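Side-chain contacts in putative TetR-family transcriptional regulator (Streptomyces coelicolor, PDB 2HXO), which probably binds DNA at cis-regulatory sites and controls transcription as a TetR-type helix-turn-helix regulator: residues V26-T31 with A43-T48; D85-A90 with G133-A138. All coordinates share one frame; numbering follows the deposited sequence.

Interaction 1: V26-T31 with A43-T48; sequences VELLDT and AERLAT
E27 and R45 meet as two flat groups laid one over the other. The carboxylate and guanidinium planes lie only 18° apart, and E27 OE1 sits over one face of the guanidinium, displaced toward its rim, 3.5 Å from R45 NH2. Because the oxygen lies above the flat group and not beside it, the N-H bonds are directed past it and the salt bridge is electrostatic alone. The glutamate also contributes its stem: E27 CB lies 3.4 Å from R45 NH1, so methylene and carboxylate both lie against the arginine head. R45 gets there by folding its chain at chi2 (-144°) and again at chi3 (60°), which turns the head over E27. The bent aliphatic part meets L28, whose side chain runs past it in the opposite direction, with the methyl L28 CD2 against the arginine methylenes. One arginine thus serves two purposes, with methylenes on a buried leucine and charge on a partly exposed glutamate. R45 is in the last turn of helix 39-46, which ends in a Schellman motif with A47 at positive phi. L46 packs on I21 and A24 of helix 18-31, and L28 touches L37 in the intervening loop. The contact thus lies between helix 18-31 and the first part of the predicted helix-turn-helix, residues 38-57, with helix 60-76 packed against L29.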
# COMPACT_ATOMS: atom_id res chain seq x y z
N VAL A 26 16.76 3.88 15.49
CA VAL A 26 15.96 4.80 14.69
C VAL A 26 16.88 5.79 13.95
O VAL A 26 16.77 5.97 12.74
CB VAL A 26 14.96 5.59 15.57
CG1 VAL A 26 14.24 6.65 14.73
CG2 VAL A 26 13.94 4.64 16.19
N GLU A 27 17.80 6.41 14.70
CA GLU A 27 18.74 7.36 14.12
C GLU A 27 19.49 6.70 12.97
O GLU A 27 19.65 7.29 11.90
CB GLU A 27 19.75 7.82 15.18
CG GLU A 27 19.13 8.45 16.40
CD GLU A 27 20.15 8.79 17.47
OE1 GLU A 27 20.88 7.87 17.91
OE2 GLU A 27 20.22 9.97 17.88
N LEU A 28 19.95 5.48 13.20
CA LEU A 28 20.67 4.74 12.18
C LEU A 28 19.75 4.43 11.01
O LEU A 28 20.14 4.58 9.85
CB LEU A 28 21.22 3.43 12.77
CG LEU A 28 22.34 3.59 13.81
CD1 LEU A 28 22.70 2.22 14.40
CD2 LEU A 28 23.56 4.24 13.16
N LEU A 29 18.53 3.99 11.30
CA LEU A 29 17.58 3.67 10.24
C LEU A 29 17.30 4.90 9.38
O LEU A 29 17.11 4.78 8.16
CB LEU A 29 16.27 3.13 10.84
CG LEU A 29 16.30 1.67 11.31
CD1 LEU A 29 15.00 1.33 12.02
CD2 LEU A 29 16.51 0.74 10.13
N ASP A 30 17.30 6.07 10.01
CA ASP A 30 17.04 7.32 9.30
C ASP A 30 18.20 7.73 8.40
O ASP A 30 17.98 8.26 7.30
CB ASP A 30 16.77 8.44 10.31
CG ASP A 30 15.44 8.29 11.02
OD1 ASP A 30 15.20 9.01 12.01
OD2 ASP A 30 14.62 7.45 10.58
N THR A 31 19.43 7.46 8.85
CA THR A 31 20.63 7.82 8.10
C THR A 31 21.19 6.74 7.17
O THR A 31 21.36 6.98 5.98
CB THR A 31 21.74 8.25 9.07
OG1 THR A 31 22.04 7.16 9.95
CG2 THR A 31 21.30 9.45 9.90
N ALA A 43 26.39 -0.60 18.49
CA ALA A 43 27.33 -0.59 19.61
C ALA A 43 28.13 0.71 19.66
O ALA A 43 28.26 1.32 20.72
CB ALA A 43 28.27 -1.78 19.50
N GLU A 44 28.65 1.13 18.51
CA GLU A 44 29.43 2.36 18.45
C GLU A 44 28.59 3.58 18.82
O GLU A 44 28.99 4.37 19.69
CB GLU A 44 30.02 2.55 17.05
CG GLU A 44 31.20 1.64 16.73
CD GLU A 44 31.66 1.74 15.28
OE1 GLU A 44 31.80 2.87 14.78
OE2 GLU A 44 31.89 0.68 14.65
N ARG A 45 27.44 3.75 18.18
CA ARG A 45 26.59 4.90 18.49
C ARG A 45 26.12 4.88 19.93
O ARG A 45 25.79 5.93 20.49
CB ARG A 45 25.39 4.96 17.55
CG ARG A 45 25.77 5.32 16.13
CD ARG A 45 24.70 6.19 15.48
NE ARG A 45 24.52 7.44 16.21
CZ ARG A 45 23.74 8.44 15.80
NH1 ARG A 45 23.07 8.33 14.65
NH2 ARG A 45 23.62 9.54 16.53
N LEU A 46 26.09 3.70 20.52
CA LEU A 46 25.66 3.54 21.90
C LEU A 46 26.83 3.73 22.86
O LEU A 46 26.64 3.91 24.07
CB LEU A 46 25.04 2.15 22.10
CG LEU A 46 23.67 2.07 22.76
CD1 LEU A 46 22.68 3.01 22.10
CD2 LEU A 46 23.17 0.64 22.67
N ALA A 47 28.05 3.69 22.31
CA ALA A 47 29.27 3.86 23.10
C ALA A 47 29.30 2.90 24.28
O ALA A 47 29.60 3.29 25.41
CB ALA A 47 29.37 5.31 23.60
N THR A 48 28.99 1.63 24.01
CA THR A 48 28.98 0.61 25.05
C THR A 48 29.70 -0.64 24.58
O THR A 48 29.86 -0.87 23.38
CB THR A 48 27.52 0.25 25.46
OG1 THR A 48 26.88 1.40 26.01
CG2 THR A 48 27.50 -0.88 26.49

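Interaction 2: D85-A90 with G133-A138; sequences DSPQDA and GRQVQA
Q135 and A138, one turn apart on helix 124-138, present their side chains to P87 and A90 at the start of helix 87-104. Before them R134 packs on A198 of the second subunit. Q135 does most of the work. Its chain bends at chi2 (-48°) and crosses the proline at about a right angle, bringing Q135 OE1 to 3.1 Å from P87 CA and 3.5 Å from P87 CB. The amide meets A90 as well, the methyl A90 CB lying 3.5 Å from Q135 CD. The glutamine is therefore applied to two carbon surfaces, and no hydrogen bond joins it to the other segment. V136, next along, faces the other way and packs on helix 146-166, while Q137 reaches F201 of the second subunit. A138 then closes the contact, its CB 3.6 Å from P87 CG, methyl against ring. The helices come very near here, with P87 CA and Q135 CA 4.8 Å apart. P87 follows the N-cap S86, which forms a capping box with D89: S86 N donates to D89 OD2 over 3.0 Å, and the return bond from D89 N to S86 OG is weak. Chemically, the junction depends on shape and van der Waals contact; the capping bonds stay within segment 85-90, and the one polar side chain meeting the other segment uses its carbonyl oxygen against C-H groups.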
# COMPACT_ATOMS: atom_id res chain seq x y z
N ASP A 85 -13.79 16.49 18.66
CA ASP A 85 -13.46 15.23 18.00
C ASP A 85 -14.52 14.15 18.08
O ASP A 85 -15.04 13.83 19.14
CB ASP A 85 -12.13 14.66 18.50
CG ASP A 85 -10.91 15.32 17.85
OD1 ASP A 85 -11.08 16.15 16.91
OD2 ASP A 85 -9.79 14.99 18.26
N SER A 86 -14.82 13.64 16.90
CA SER A 86 -15.77 12.57 16.68
C SER A 86 -14.92 11.33 16.36
O SER A 86 -13.70 11.41 16.28
CB SER A 86 -16.64 12.91 15.48
OG SER A 86 -15.89 12.84 14.29
N PRO A 87 -15.56 10.16 16.18
CA PRO A 87 -14.80 8.95 15.86
C PRO A 87 -14.06 9.11 14.55
O PRO A 87 -12.93 8.65 14.40
CB PRO A 87 -15.89 7.89 15.79
CG PRO A 87 -16.84 8.36 16.86
CD PRO A 87 -16.95 9.83 16.53
N GLN A 88 -14.70 9.80 13.61
CA GLN A 88 -14.11 10.03 12.30
C GLN A 88 -12.84 10.87 12.38
O GLN A 88 -11.86 10.58 11.67
CB GLN A 88 -15.14 10.66 11.36
CG GLN A 88 -16.19 9.67 10.84
CD GLN A 88 -17.40 9.49 11.78
OE1 GLN A 88 -17.32 9.72 12.99
NE2 GLN A 88 -18.53 9.05 11.21
N ASP A 89 -12.85 11.90 13.23
CA ASP A 89 -11.69 12.77 13.42
C ASP A 89 -10.57 11.96 14.04
O ASP A 89 -9.41 12.10 13.65
CB ASP A 89 -12.00 13.93 14.38
CG ASP A 89 -13.01 14.88 13.84
OD1 ASP A 89 -12.85 15.28 12.68
OD2 ASP A 89 -13.97 15.23 14.56
N ALA A 90 -10.92 11.14 15.03
CA ALA A 90 -9.94 10.32 15.71
C ALA A 90 -9.26 9.39 14.69
O ALA A 90 -8.04 9.23 14.71
CB ALA A 90 -10.60 9.53 16.83
N GLY A 133 -10.27 0.31 15.61
CA GLY A 133 -11.44 -0.44 16.04
C GLY A 133 -12.40 0.26 16.99
O GLY A 133 -13.62 0.25 16.78
N ARG A 134 -11.85 0.88 18.05
CA ARG A 134 -12.68 1.58 19.03
C ARG A 134 -13.53 2.66 18.36
O ARG A 134 -14.66 2.90 18.78
CB ARG A 134 -11.81 2.22 20.12
CG ARG A 134 -11.13 1.22 21.05
CD ARG A 134 -10.40 1.92 22.18
NE ARG A 134 -9.57 1.00 22.95
CZ ARG A 134 -8.87 1.34 24.02
NH1 ARG A 134 -8.91 2.60 24.47
NH2 ARG A 134 -8.12 0.44 24.65
N GLN A 135 -12.98 3.30 17.34
CA GLN A 135 -13.70 4.34 16.63
C GLN A 135 -14.79 3.72 15.75
O GLN A 135 -15.87 4.28 15.62
CB GLN A 135 -12.72 5.18 15.80
CG GLN A 135 -11.61 5.83 16.67
CD GLN A 135 -12.15 6.54 17.92
OE1 GLN A 135 -13.20 7.18 17.89
NE2 GLN A 135 -11.43 6.42 19.02
N VAL A 136 -14.50 2.56 15.18
CA VAL A 136 -15.46 1.84 14.35
C VAL A 136 -16.65 1.45 15.22
O VAL A 136 -17.80 1.57 14.81
CB VAL A 136 -14.81 0.58 13.72
CG1 VAL A 136 -15.86 -0.36 13.21
CG2 VAL A 136 -13.88 1.00 12.59
N GLN A 137 -16.37 0.97 16.42
CA GLN A 137 -17.45 0.60 17.34
C GLN A 137 -18.24 1.87 17.72
O GLN A 137 -19.47 1.85 17.75
CB GLN A 137 -16.90 -0.03 18.62
CG GLN A 137 -16.01 -1.23 18.41
CD GLN A 137 -15.56 -1.84 19.72
OE1 GLN A 137 -14.87 -1.21 20.52
NE2 GLN A 137 -15.97 -3.09 19.96
N ALA A 138 -17.55 2.96 17.99
CA ALA A 138 -18.23 4.20 18.36
C ALA A 138 -19.14 4.67 17.21
O ALA A 138 -20.12 5.37 17.43
CB ALA A 138 -17.21 5.28 18.72

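How the interactions relate
From the N terminus, interaction 1 comes first: the chain leaves helix 18-31, passes through a short loop and returns with helix 39-46, so that segments 26-31 and 43-48 close a small local loop in the putative DNA-binding domain. Helix 60-76 then carries the chain into the C-terminal region. There interaction 2 closes a longer, mostly helical loop of 42 residues, tying the start of helix 87-104 to the end of helix 124-138. The two loops follow in series, neither nesting nor crossing. Their centres are about 37 Å apart, on opposite sides of the chain's centre, and each joins helices within its own family region.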